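Local coordinates for protein ferric-chelate reductase (NAD(P)H) (Archaeoglobus fulgidus, PDB 1I0R) that catalyses the reduction of ferric iron held in siderophore chelates, using NADH or NADPH as electron donor, with FMN or FAD as cofactor, at residues 69-72 and 73-77. Residues are numbered along the deposited sequence; the frame is centred on the assembly and turned at random.
Sequences LETP and MEFIG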
# COMPACT_ATOMS: atom_id res chain seq x y z
N LEU B 69 -5.37 -4.90 15.71
CA LEU B 69 -4.58 -3.96 16.50
C LEU B 69 -3.92 -4.58 17.73
O LEU B 69 -2.77 -4.25 18.06
CB LEU B 69 -5.48 -2.80 16.94
CG LEU B 69 -4.93 -1.85 18.00
CD1 LEU B 69 -3.73 -1.09 17.46
CD2 LEU B 69 -6.04 -0.88 18.43
N GLU B 70 -4.63 -5.47 18.40
CA GLU B 70 -4.10 -6.09 19.61
C GLU B 70 -3.34 -7.40 19.43
O GLU B 70 -3.19 -8.17 20.39
CB GLU B 70 -5.23 -6.28 20.62
CG GLU B 70 -5.66 -4.99 21.29
CD GLU B 70 -6.73 -5.22 22.33
OE1 GLU B 70 -7.88 -5.52 21.94
OE2 GLU B 70 -6.43 -5.10 23.54
N THR B 71 -2.84 -7.65 18.23
CA THR B 71 -2.09 -8.87 17.96
C THR B 71 -0.84 -8.91 18.85
O THR B 71 -0.06 -7.97 18.87
CB THR B 71 -1.65 -8.96 16.48
OG1 THR B 71 -2.81 -8.98 15.64
CG2 THR B 71 -0.84 -10.22 16.24
N PRO B 72 -0.63 -10.01 19.59
CA PRO B 72 0.55 -10.11 20.46
C PRO B 72 1.88 -10.05 19.70
O PRO B 72 2.02 -10.66 18.64
CB PRO B 72 0.36 -11.45 21.17
CG PRO B 72 -1.14 -11.59 21.22
CD PRO B 72 -1.55 -11.14 19.83
N MET B 73 2.86 -9.33 20.23
CA MET B 73 4.15 -9.25 19.54
C MET B 73 4.77 -10.63 19.34
O MET B 73 5.49 -10.86 18.36
CB MET B 73 5.12 -8.36 20.32
CG MET B 73 4.72 -6.90 20.37
SD MET B 73 4.74 -6.11 18.74
CE MET B 73 6.47 -5.61 18.62
N GLU B 74 4.50 -11.55 20.26
CA GLU B 74 5.05 -12.90 20.15
C GLU B 74 4.48 -13.62 18.93
O GLU B 74 5.19 -14.37 18.26
CB GLU B 74 4.77 -13.71 21.43
CG GLU B 74 3.38 -13.52 22.02
CD GLU B 74 3.33 -12.45 23.11
OE1 GLU B 74 3.78 -11.30 22.87
OE2 GLU B 74 2.85 -12.76 24.23
N PHE B 75 3.21 -13.38 18.66
CA PHE B 75 2.53 -14.01 17.53
C PHE B 75 3.15 -13.48 16.24
O PHE B 75 3.44 -14.23 15.31
CB PHE B 75 1.03 -13.70 17.58
CG PHE B 75 0.21 -14.40 16.54
CD1 PHE B 75 -0.17 -15.73 16.71
CD2 PHE B 75 -0.20 -13.73 15.40
CE1 PHE B 75 -0.97 -16.37 15.76
CE2 PHE B 75 -1.00 -14.36 14.44
CZ PHE B 75 -1.38 -15.69 14.62
N ILE B 76 3.36 -12.17 16.18
CA ILE B 76 3.97 -11.57 15.01
C ILE B 76 5.38 -12.15 14.88
O ILE B 76 5.86 -12.43 13.78
CB ILE B 76 4.01 -10.03 15.14
CG1 ILE B 76 2.58 -9.51 15.27
CG2 ILE B 76 4.71 -9.41 13.94
CD1 ILE B 76 2.45 -8.03 15.60
N GLY B 77 6.02 -12.37 16.02
CA GLY B 77 7.36 -12.93 16.02
C GLY B 77 7.47 -14.32 15.39
O GLY B 77 8.47 -14.63 14.74
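T71 meets F75 and I76 where the loop leaving barrel strand 61-67 enters the short helix 73-78, an example of a helix N-terminus at which proline holds the N-cap position and the T71 methyl meets I76 in the positions of a hydrophobic staple, one residue before the cap and four after it. In T71, chi1 of -62° sets OG1 beside the backbone N, where it hydrogen-bonds the carbonyl of E68, and leaves the methyl CG2 anti to that N. CG2 lies 3.6 Å from CG1 of I76, the two side chains crossing at about a right angle, and it also approaches the F75 ring obliquely at CD2. The F75 ring also meets H108 edge-to-face. P72 follows; having no side-chain acceptor, it engages the helix through its backbone carbonyl oxygen, and its ring CB rests 3.7 Å from CD of E74, whose chain, bent at chi2, brings its carboxylate end alongside that CB. I76 also touches Y150, an NADP(+)-binding residue, and lies close to I28 of the FMN site; without CG1 and CD1, an alanine here would probably leave a gap beside the T71 methyl and take away the contact with Y150. P72 O accepts two amides: F75 N weakly, at 3.0 Å with an N-H...O angle of 125°, and I76 N at 3.2 Å with a far straighter N-H...O angle of 164°.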